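Local coordinates for protein 33 kDa chaperonin (Thermotoga maritima, PDB 1VQ0) that probably acts as a redox-regulated molecular chaperone that keeps heat-unfolded and oxidatively damaged proteins from aggregating irreversibly, at residues 22-27 / 185-190; 46-51 / 102-107; 68-73 / 129-134. All coordinates share one frame; numbering follows the deposited sequence.

How the contacts relate
Contacts 1 and 3 are antiparallel strand pairings in the same large mixed sheet, whereas contact 2 packs helix 46-62 against a loop. All three are partly buried. In contact 1 one apolar face packs against helices and an arginine-glutamine pair occupies the other; contact 3 has a salt bridge beside a tryptophan; contact 2 is mostly apolar, with a water between backbone groups. The centres of contacts 1 and 3 are 22 Å apart, and one 1,2-ethanediol, probably from the crystallisation liquor, touches both. Contact 2 lies on the opposite side of the chain's centre from each. Contacts 2 and 3 are nested within the loop closed by contact 1 and alternate with each other along the chain.

Contact 1 of 3, residues 22-27 / 185-190; sequences HKVRFS and VQIIDR. With EDO (1,2-ethanediol), chain F.
Arg25 holds the side-chain amide oxygen of Gln186 from the side, using two nitrogens: NE lies 3.1 Å and NH2 3.0 Å from Gln186 OE1. The oxygen sits in the guanidinium plane, but both N-H groups come from above its own carbonyl plane, because the two flat groups are turned 47° apart. NH2 also donates to O2 of a 1,2-ethanediol at 3.0 Å, probably a crystallisation additive. Over one guanidinium face lies the methyl CG2 of Ile188, 3.5 Å from Arg25 CD. The Arg25 chain starts with CG between the backbone N and carbonyl carbon (chi1 73°) and runs extended, which brings NE and NH2 to Gln186 OE1. The other amide end is fixed too, since Gln186 NE2 bonds to Ser164 OG, and Trp65 makes a cation-pi contact with Arg25. An alanine in place of Arg25 would probably leave Gln186 OE1 without both of these donors and open a gap beneath the Ile188 methyl CG2.

Beneath these side chains, Arg25 and Gln186 of strands 24-30 and 176-187 form a hydrogen-bonded antiparallel pair, with Arg25 N to Gln186 O at 3.0 Å and Gln186 N to Arg25 O at 3.1 Å. On the opposite face Val24 CG1 and Val185 CG1 press together at 3.5 Å, tighter than usual. Where the strands end, Lys23 O receives both Ile188 N, at 2.9 Å, and Asp189 N, and the methylenes of Lys23 pass at a slant over the Asp189 carboxylate, CD and CE touching OD2, without an ion pair; Asp189 OD1 bonds to Thr191. Lys23 and Val24 both face Met19, a classic beta bulge. The pairing thus has an apolar face (Val24, Phe26, Val185, Ile187) packed on helices 194-205 and 219-227, and another where the charged guanidinium is likely to polarise the amide it grips.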
loop_
_atom_site.group_PDB
_atom_site.type_symbol
_atom_site.label_atom_id
_atom_site.label_comp_id
_atom_site.label_asym_id
_atom_site.label_seq_id
_atom_site.Cartn_x
_atom_site.Cartn_y
_atom_site.Cartn_z
ATOM N N HIS A 22 23.153 19.394 -2.394
ATOM C CA HIS A 22 22.217 18.359 -2.835
ATOM C C HIS A 22 21.454 17.648 -1.729
ATOM O O HIS A 22 20.896 16.574 -1.965
ATOM C CB HIS A 22 22.930 17.313 -3.716
ATOM C CG HIS A 22 23.465 17.881 -4.983
ATOM N ND1 HIS A 22 24.772 18.313 -5.107
ATOM C CD2 HIS A 22 22.871 18.122 -6.172
ATOM C CE1 HIS A 22 24.957 18.794 -6.318
ATOM N NE2 HIS A 22 23.820 18.693 -6.984
ATOM N N LYS A 23 21.415 18.223 -0.529
ATOM C CA LYS A 23 20.655 17.623 0.595
ATOM C C LYS A 23 19.175 17.965 0.570
ATOM O O LYS A 23 18.378 17.298 1.221
ATOM C CB LYS A 23 21.289 18.031 1.926
ATOM C CG LYS A 23 22.710 17.524 2.024
ATOM C CD LYS A 23 23.212 17.380 3.447
ATOM C CE LYS A 23 24.689 17.093 3.463
ATOM N NZ LYS A 23 25.183 17.548 4.807
ATOM N N VAL A 24 18.817 19.024 -0.169
ATOM C CA VAL A 24 17.419 19.434 -0.358
ATOM C C VAL A 24 17.155 19.551 -1.854
ATOM O O VAL A 24 18.000 20.002 -2.607
ATOM C CB VAL A 24 17.104 20.819 0.292
ATOM C CG1 VAL A 24 15.566 21.184 0.215
ATOM C CG2 VAL A 24 17.611 20.904 1.738
ATOM N N ARG A 25 15.975 19.132 -2.253
ATOM C CA ARG A 25 15.475 19.266 -3.616
ATOM C C ARG A 25 14.198 20.110 -3.600
ATOM O O ARG A 25 13.477 20.143 -2.615
ATOM C CB ARG A 25 15.260 17.882 -4.290
ATOM C CG ARG A 25 14.074 17.069 -3.806
ATOM C CD ARG A 25 14.065 15.630 -4.346
ATOM N NE ARG A 25 12.873 14.894 -3.942
ATOM C CZ ARG A 25 12.672 13.590 -4.135
ATOM N NH1 ARG A 25 13.604 12.796 -4.641
ATOM N NH2 ARG A 25 11.521 13.066 -3.818
ATOM N N PHE A 26 13.976 20.850 -4.684
ATOM C CA PHE A 26 12.786 21.677 -4.798
ATOM C C PHE A 26 12.227 21.596 -6.214
ATOM O O PHE A 26 12.982 21.353 -7.182
ATOM C CB PHE A 26 13.073 23.155 -4.449
ATOM C CG PHE A 26 14.028 23.827 -5.391
ATOM C CD1 PHE A 26 13.584 24.314 -6.617
ATOM C CD2 PHE A 26 15.371 23.939 -5.067
ATOM C CE1 PHE A 26 14.470 24.873 -7.505
ATOM C CE2 PHE A 26 16.264 24.492 -5.948
ATOM C CZ PHE A 26 15.797 24.957 -7.179
ATOM N N SER A 27 10.945 21.956 -6.301
ATOM C CA SER A 27 10.041 21.854 -7.443
ATOM C C SER A 27 9.119 23.047 -7.266
ATOM O O SER A 27 8.629 23.258 -6.153
ATOM C CB SER A 27 9.141 20.597 -7.234
ATOM O OG SER A 27 8.827 20.056 -8.445
ATOM N N VAL A 185 9.247 21.323 -1.256
ATOM C CA VAL A 185 10.627 21.304 -0.724
ATOM C C VAL A 185 10.779 20.025 0.123
ATOM O O VAL A 185 9.930 19.756 0.980
ATOM C CB VAL A 185 10.977 22.602 0.085
ATOM C CG1 VAL A 185 12.431 22.631 0.533
ATOM C CG2 VAL A 185 10.738 23.856 -0.754
ATOM N N GLN A 186 11.848 19.257 -0.160
ATOM C CA GLN A 186 12.090 17.919 0.389
ATOM C C GLN A 186 13.517 17.706 0.800
ATOM O O GLN A 186 14.473 18.056 0.081
ATOM C CB GLN A 186 11.690 16.854 -0.638
ATOM C CG GLN A 186 10.215 16.973 -1.067
ATOM C CD GLN A 186 9.624 15.774 -1.865
ATOM O OE1 GLN A 186 9.967 15.557 -3.018
ATOM N NE2 GLN A 186 8.669 15.050 -1.244
ATOM N N ILE A 187 13.669 17.136 1.985
ATOM C CA ILE A 187 14.983 16.851 2.525
ATOM C C ILE A 187 15.357 15.435 2.160
ATOM O O ILE A 187 14.828 14.476 2.714
ATOM C CB ILE A 187 15.041 17.088 4.032
ATOM C CG1 ILE A 187 14.829 18.586 4.301
ATOM C CG2 ILE A 187 16.372 16.671 4.534
ATOM C CD1 ILE A 187 14.636 18.999 5.803
ATOM N N ILE A 188 16.249 15.308 1.190
ATOM C CA ILE A 188 16.615 13.985 0.707
ATOM C C ILE A 188 17.858 13.461 1.427
ATOM O O ILE A 188 18.206 12.308 1.263
ATOM C CB ILE A 188 16.783 13.947 -0.838
ATOM C CG1 ILE A 188 17.728 15.072 -1.298
ATOM C CG2 ILE A 188 15.380 13.994 -1.502
ATOM C CD1 ILE A 188 18.293 14.898 -2.735
ATOM N N ASP A 189 18.489 14.306 2.236
ATOM C CA ASP A 189 19.638 13.890 3.057
ATOM C C ASP A 189 19.508 14.528 4.446
ATOM O O ASP A 189 19.940 15.677 4.716
ATOM C CB ASP A 189 20.934 14.307 2.371
ATOM C CG ASP A 189 22.175 13.875 3.118
ATOM O OD1 ASP A 189 22.161 13.427 4.296
ATOM O OD2 ASP A 189 23.254 13.936 2.538
ATOM N N ARG A 190 18.923 13.741 5.336
ATOM C CA ARG A 190 18.634 14.177 6.689
ATOM C C ARG A 190 19.821 14.510 7.587
ATOM O O ARG A 190 19.606 14.891 8.733
ATOM C CB ARG A 190 17.781 13.112 7.343
ATOM C CG ARG A 190 16.279 13.189 6.987
ATOM C CD ARG A 190 15.473 11.973 7.447
ATOM N NE ARG A 190 16.019 10.720 6.905
ATOM C CZ ARG A 190 15.529 9.495 7.119
ATOM N NH1 ARG A 190 14.434 9.306 7.854
ATOM N NH2 ARG A 190 16.152 8.443 6.595
HETATM C C1 EDO F . 8.231 9.804 -5.897
HETATM O O1 EDO F . 7.549 9.201 -4.816
HETATM C C2 EDO F . 9.758 9.852 -5.829
HETATM O O2 EDO F . 10.299 10.455 -4.633
#

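Contact 2 of 3, residues 46-51 / 102-107; sequences YLATVV and PKVELP
The carbonyl oxygen of Val104 is gripped by the hydroxyl of Ser45, just before helix 46-62, and more weakly by a water, while the CB of Leu47 rests 3.7 Å from the same Val104 O. Ser45 OG hydrogen-bonds to it directly, and the water donates to it over 3.4 Å. That water in turn accepts from Leu47 N at 2.8 Å, so an amide of the first helical turn reaches the loop through a solvent molecule. Ser45 OG also takes the hydrogen of Ala48 N, tying the loop and the helix start to a single hydroxyl.

Alongside this polar seam the packing is apolar. With CG of Leu47 anti to its backbone N (chi1 171°), the branch CD2 is carried over the loop, where it meets Val104 CG1 at 3.9 Å and Leu106 CB at the same 3.9 Å. One methyl therefore fits between two loop side chains. Val104 CG1 is shared, since it also lies 4.0 Å from Ala48 CB. That small methyl comes within 3.4 Å of Pro102 O, allowing the loop backbone to approach the helix closely.

Residues 102-107, which follow strand 94-99, thus lie against the first turn of helix 46-62. Elsewhere on the helix, Leu47 and Val51 touch Ala119 of helix 116-120, while Tyr46, Thr49 and Val50 pack on Val172 of strand 164-173.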
loop_
_atom_site.group_PDB
_atom_site.type_symbol
_atom_site.label_atom_id
_atom_site.label_comp_id
_atom_site.label_asym_id
_atom_site.label_seq_id
_atom_site.Cartn_x
_atom_site.Cartn_y
_atom_site.Cartn_z
ATOM N N TYR A 46 -16.792 24.161 -9.826
ATOM C CA TYR A 46 -15.745 24.956 -9.174
ATOM C C TYR A 46 -15.019 24.148 -8.081
ATOM O O TYR A 46 -13.817 24.070 -8.029
ATOM C CB TYR A 46 -16.310 26.258 -8.599
ATOM C CG TYR A 46 -16.848 27.214 -9.635
ATOM C CD1 TYR A 46 -16.034 27.674 -10.658
ATOM C CD2 TYR A 46 -18.181 27.646 -9.606
ATOM C CE1 TYR A 46 -16.495 28.537 -11.615
ATOM C CE2 TYR A 46 -18.667 28.535 -10.550
ATOM C CZ TYR A 46 -17.818 28.970 -11.566
ATOM O OH TYR A 46 -18.243 29.842 -12.556
ATOM N N LEU A 47 -15.778 23.507 -7.223
ATOM C CA LEU A 47 -15.153 22.787 -6.155
ATOM C C LEU A 47 -14.265 21.611 -6.663
ATOM O O LEU A 47 -13.192 21.390 -6.168
ATOM C CB LEU A 47 -16.244 22.305 -5.185
ATOM C CG LEU A 47 -15.805 21.354 -4.095
ATOM C CD1 LEU A 47 -14.737 22.026 -3.190
ATOM C CD2 LEU A 47 -17.023 20.873 -3.315
ATOM N N ALA A 48 -14.772 20.855 -7.643
ATOM C CA ALA A 48 -14.074 19.708 -8.202
ATOM C C ALA A 48 -12.850 20.163 -8.982
ATOM O O ALA A 48 -11.853 19.466 -9.006
ATOM C CB ALA A 48 -14.987 18.932 -9.109
ATOM N N THR A 49 -12.919 21.353 -9.542
ATOM C CA THR A 49 -11.733 21.998 -10.161
ATOM C C THR A 49 -10.616 22.181 -9.116
ATOM O O THR A 49 -9.456 21.870 -9.352
ATOM C CB THR A 49 -12.125 23.358 -10.775
ATOM O OG1 THR A 49 -13.105 23.187 -11.812
ATOM C CG2 THR A 49 -10.926 24.002 -11.481
ATOM N N VAL A 50 -10.976 22.656 -7.923
ATOM C CA VAL A 50 -9.958 22.969 -6.932
ATOM C C VAL A 50 -9.385 21.653 -6.358
ATOM O O VAL A 50 -8.190 21.519 -6.158
ATOM C CB VAL A 50 -10.548 23.912 -5.839
ATOM C CG1 VAL A 50 -9.588 24.064 -4.629
ATOM C CG2 VAL A 50 -10.841 25.276 -6.429
ATOM N N VAL A 51 -10.261 20.680 -6.103
ATOM C CA VAL A 51 -9.838 19.409 -5.511
ATOM C C VAL A 51 -8.911 18.631 -6.459
ATOM O O VAL A 51 -7.803 18.249 -6.096
ATOM C CB VAL A 51 -11.064 18.513 -5.148
ATOM C CG1 VAL A 51 -10.591 17.181 -4.532
ATOM C CG2 VAL A 51 -11.958 19.198 -4.146
ATOM N N PRO A 102 -17.651 14.737 -10.453
ATOM C CA PRO A 102 -17.248 15.989 -11.081
ATOM C C PRO A 102 -18.154 17.199 -10.818
ATOM O O PRO A 102 -17.719 18.317 -11.024
ATOM C CB PRO A 102 -17.251 15.666 -12.612
ATOM C CG PRO A 102 -17.882 14.365 -12.805
ATOM C CD PRO A 102 -17.940 13.684 -11.445
ATOM N N LYS A 103 -19.404 16.967 -10.419
ATOM C CA LYS A 103 -20.397 18.039 -10.200
ATOM C C LYS A 103 -20.554 18.420 -8.712
ATOM O O LYS A 103 -21.448 19.163 -8.357
ATOM C CB LYS A 103 -21.764 17.594 -10.755
ATOM C CG LYS A 103 -21.928 17.646 -12.252
ATOM C CD LYS A 103 -20.681 17.990 -13.068
ATOM C CE LYS A 103 -20.971 18.107 -14.608
ATOM N NZ LYS A 103 -21.271 19.498 -14.998
ATOM N N VAL A 104 -19.703 17.885 -7.853
ATOM C CA VAL A 104 -19.827 18.112 -6.424
ATOM C C VAL A 104 -19.840 19.621 -6.089
ATOM O O VAL A 104 -19.055 20.410 -6.649
ATOM C CB VAL A 104 -18.659 17.419 -5.655
ATOM C CG1 VAL A 104 -17.337 18.069 -5.979
ATOM C CG2 VAL A 104 -18.932 17.462 -4.145
ATOM N N GLU A 105 -20.746 19.993 -5.180
ATOM C CA GLU A 105 -20.838 21.332 -4.621
ATOM C C GLU A 105 -20.998 21.232 -3.111
ATOM O O GLU A 105 -21.611 20.313 -2.604
ATOM C CB GLU A 105 -22.071 22.048 -5.130
ATOM C CG GLU A 105 -22.128 22.334 -6.619
ATOM C CD GLU A 105 -23.471 23.008 -7.024
ATOM O OE1 GLU A 105 -24.394 23.207 -6.177
ATOM O OE2 GLU A 105 -23.610 23.331 -8.211
ATOM N N LEU A 106 -20.507 22.228 -2.407
ATOM C CA LEU A 106 -20.635 22.328 -0.945
ATOM C C LEU A 106 -20.591 23.829 -0.608
ATOM O O LEU A 106 -20.088 24.620 -1.427
ATOM C CB LEU A 106 -19.392 21.681 -0.298
ATOM C CG LEU A 106 -19.358 20.167 -0.084
ATOM C CD1 LEU A 106 -18.078 19.781 0.635
ATOM C CD2 LEU A 106 -20.557 19.794 0.739
ATOM N N PRO A 107 -21.082 24.238 0.560
ATOM C CA PRO A 107 -20.854 25.595 1.030
ATOM C C PRO A 107 -19.350 25.859 1.150
ATOM O O PRO A 107 -18.540 24.925 1.291
ATOM C CB PRO A 107 -21.481 25.583 2.435
ATOM C CG PRO A 107 -22.600 24.471 2.334
ATOM C CD PRO A 107 -21.875 23.443 1.531
HETATM O O HOH W 1 -18.580 23.800 -6.860
#

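Contact 3 of 3, residues 68-73 / 129-134; sequences EKERWT and RDLGLK. With EDO (1,2-ethanediol), chain F.
Glu70 and Arg129 form a salt bridge beside an antiparallel strand pairing, where strands 71-78 and 123-130 adjoin in the large mixed sheet. Their chains cross obliquely, and Arg129 NH1 meets Glu70 OE1 on its syn side at 2.9 Å, with the oxygen in the guanidinium plane. The other oxygen, Glu70 OE2, is modelled too close to Arg129 CD, so the exact rotation of the carboxylate and the placing of CD are doubtful. Glu70 OE1 also accepts from Ala67 N, which should help fix the carboxylate. The Arg129 chain is bent at its second and third torsions, which folds its guanidinium back to the glutamate. Leu131 lies side by side with Glu70, pointing the same way, and its CD1 stands 4.2 Å off one guanidinium face of Arg129, toward the rim. The opposite face carries C2 of a 1,2-ethanediol, 3.8 Å above the centre of the plane.

Behind these groups Arg71 and Asp130 make a hydrogen-bonded pair, Arg71 N to Asp130 O at 3.0 Å and Asp130 N to Arg71 O at 2.9 Å. Their side chains run together on the other face of the sheet, and Arg71 NH2 makes a salt bridge with Asp244, a residue between the zinc ligands Cys243 and Cys245. This links the strand to the zinc site, whose metal lies about 10 Å from the Arg71 side chain.

The Trp72 ring stands at 52° to the guanidinium, with CD1 of the indole near the Arg129 chain. At the indole edge, Trp72 NE1 donates to O1 of the ethanediol over 3.0 Å.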
loop_
_atom_site.group_PDB
_atom_site.type_symbol
_atom_site.label_atom_id
_atom_site.label_comp_id
_atom_site.label_asym_id
_atom_site.label_seq_id
_atom_site.Cartn_x
_atom_site.Cartn_y
_atom_site.Cartn_z
ATOM N N GLU A 68 12.805 6.441 -14.857
ATOM C CA GLU A 68 12.574 6.508 -16.316
ATOM C C GLU A 68 11.324 5.689 -16.661
ATOM O O GLU A 68 11.204 4.556 -16.260
ATOM C CB GLU A 68 13.790 5.908 -17.042
ATOM C CG GLU A 68 13.730 6.017 -18.586
ATOM C CD GLU A 68 14.737 5.111 -19.341
ATOM O OE1 GLU A 68 15.415 4.224 -18.716
ATOM O OE2 GLU A 68 14.846 5.292 -20.582
ATOM N N LYS A 69 10.391 6.253 -17.397
ATOM C CA LYS A 69 9.140 5.550 -17.741
ATOM C C LYS A 69 8.239 5.266 -16.537
ATOM O O LYS A 69 7.339 4.431 -16.616
ATOM C CB LYS A 69 9.413 4.260 -18.524
ATOM C CG LYS A 69 10.046 4.518 -19.932
ATOM C CD LYS A 69 10.579 3.246 -20.546
ATOM C CE LYS A 69 11.295 3.578 -21.877
ATOM N NZ LYS A 69 11.814 2.388 -22.604
ATOM N N GLU A 70 8.417 5.975 -15.433
ATOM C CA GLU A 70 7.473 5.805 -14.326
ATOM C C GLU A 70 6.139 6.488 -14.560
ATOM O O GLU A 70 6.084 7.612 -15.064
ATOM C CB GLU A 70 8.103 6.302 -13.029
ATOM C CG GLU A 70 7.151 6.171 -11.824
ATOM C CD GLU A 70 7.854 6.471 -10.509
ATOM O OE1 GLU A 70 9.055 6.660 -10.534
ATOM O OE2 GLU A 70 7.185 6.573 -9.474
ATOM N N ARG A 71 5.049 5.819 -14.198
ATOM C CA ARG A 71 3.806 6.515 -13.856
ATOM C C ARG A 71 3.605 6.510 -12.336
ATOM O O ARG A 71 3.620 5.461 -11.710
ATOM C CB ARG A 71 2.577 5.852 -14.489
ATOM C CG ARG A 71 2.584 5.835 -15.962
ATOM C CD ARG A 71 1.514 4.983 -16.541
ATOM N NE ARG A 71 1.527 5.129 -17.995
ATOM C CZ ARG A 71 0.602 4.645 -18.800
ATOM N NH1 ARG A 71 -0.399 3.939 -18.284
ATOM N NH2 ARG A 71 0.691 4.844 -20.114
ATOM N N TRP A 72 3.362 7.703 -11.788
ATOM C CA TRP A 72 3.178 7.971 -10.379
ATOM C C TRP A 72 1.759 8.415 -10.202
ATOM O O TRP A 72 1.370 9.379 -10.815
ATOM C CB TRP A 72 4.125 9.058 -10.011
ATOM C CG TRP A 72 4.285 9.363 -8.604
ATOM C CD1 TRP A 72 5.293 8.918 -7.791
ATOM C CD2 TRP A 72 3.436 10.191 -7.796
ATOM N NE1 TRP A 72 5.127 9.433 -6.521
ATOM C CE2 TRP A 72 3.986 10.212 -6.504
ATOM C CE3 TRP A 72 2.291 10.977 -8.050
ATOM C CZ2 TRP A 72 3.438 10.988 -5.474
ATOM C CZ3 TRP A 72 1.740 11.690 -7.037
ATOM C CH2 TRP A 72 2.331 11.728 -5.769
ATOM N N THR A 73 0.965 7.704 -9.380
ATOM C CA THR A 73 -0.461 8.006 -9.211
ATOM C C THR A 73 -0.811 8.307 -7.746
ATOM O O THR A 73 -0.581 7.478 -6.832
ATOM C CB THR A 73 -1.322 6.842 -9.667
ATOM O OG1 THR A 73 -0.998 6.457 -11.009
ATOM C CG2 THR A 73 -2.820 7.190 -9.678
ATOM N N ARG A 129 3.402 3.574 -7.578
ATOM C CA ARG A 129 4.605 3.795 -8.349
ATOM C C ARG A 129 4.765 2.654 -9.350
ATOM O O ARG A 129 5.066 1.527 -9.018
ATOM C CB ARG A 129 5.784 3.867 -7.440
ATOM C CG ARG A 129 5.876 5.187 -6.708
ATOM C CD ARG A 129 7.092 5.944 -7.262
ATOM N NE ARG A 129 8.187 5.849 -6.384
ATOM C CZ ARG A 129 9.458 6.109 -6.642
ATOM N NH1 ARG A 129 9.997 6.432 -7.796
ATOM N NH2 ARG A 129 10.255 5.969 -5.653
ATOM N N ASP A 130 4.514 2.977 -10.586
ATOM C CA ASP A 130 4.518 1.990 -11.652
ATOM C C ASP A 130 5.841 2.174 -12.475
ATOM O O ASP A 130 5.975 3.074 -13.294
ATOM C CB ASP A 130 3.250 2.230 -12.474
ATOM C CG ASP A 130 3.138 1.323 -13.617
ATOM O OD1 ASP A 130 3.999 0.410 -13.734
ATOM O OD2 ASP A 130 2.252 1.490 -14.467
ATOM N N LEU A 131 6.812 1.331 -12.166
ATOM C CA LEU A 131 8.203 1.492 -12.596
ATOM C C LEU A 131 8.637 0.348 -13.507
ATOM O O LEU A 131 9.788 -0.036 -13.484
ATOM C CB LEU A 131 9.125 1.478 -11.351
ATOM C CG LEU A 131 8.943 2.649 -10.375
ATOM C CD1 LEU A 131 9.393 2.273 -8.991
ATOM C CD2 LEU A 131 9.760 3.756 -10.875
ATOM N N GLY A 132 7.719 -0.236 -14.264
ATOM C CA GLY A 132 8.097 -1.348 -15.155
ATOM C C GLY A 132 8.401 -2.703 -14.516
ATOM O O GLY A 132 9.071 -3.558 -15.143
ATOM N N LEU A 133 7.927 -2.924 -13.283
ATOM C CA LEU A 133 7.969 -4.270 -12.687
ATOM C C LEU A 133 6.608 -4.896 -12.914
ATOM O O LEU A 133 5.735 -4.218 -13.412
ATOM C CB LEU A 133 8.363 -4.201 -11.206
ATOM C CG LEU A 133 9.762 -3.637 -10.861
ATOM C CD1 LEU A 133 10.053 -3.806 -9.396
ATOM C CD2 LEU A 133 10.920 -4.330 -11.644
ATOM N N LYS A 134 6.417 -6.168 -12.566
ATOM C CA LYS A 134 5.163 -6.906 -12.910
ATOM C C LYS A 134 3.917 -6.262 -12.343
ATOM O O LYS A 134 2.882 -6.291 -12.943
ATOM C CB LYS A 134 5.210 -8.392 -12.457
ATOM C CG LYS A 134 5.911 -9.324 -13.432
ATOM C CD LYS A 134 6.093 -10.731 -12.844
ATOM C CE LYS A 134 7.186 -11.500 -13.577
ATOM N NZ LYS A 134 7.422 -12.879 -13.028
HETATM C C1 EDO F . 8.231 9.804 -5.897
HETATM O O1 EDO F . 7.549 9.201 -4.816
HETATM C C2 EDO F . 9.758 9.852 -5.829
HETATM O O2 EDO F . 10.299 10.455 -4.633
#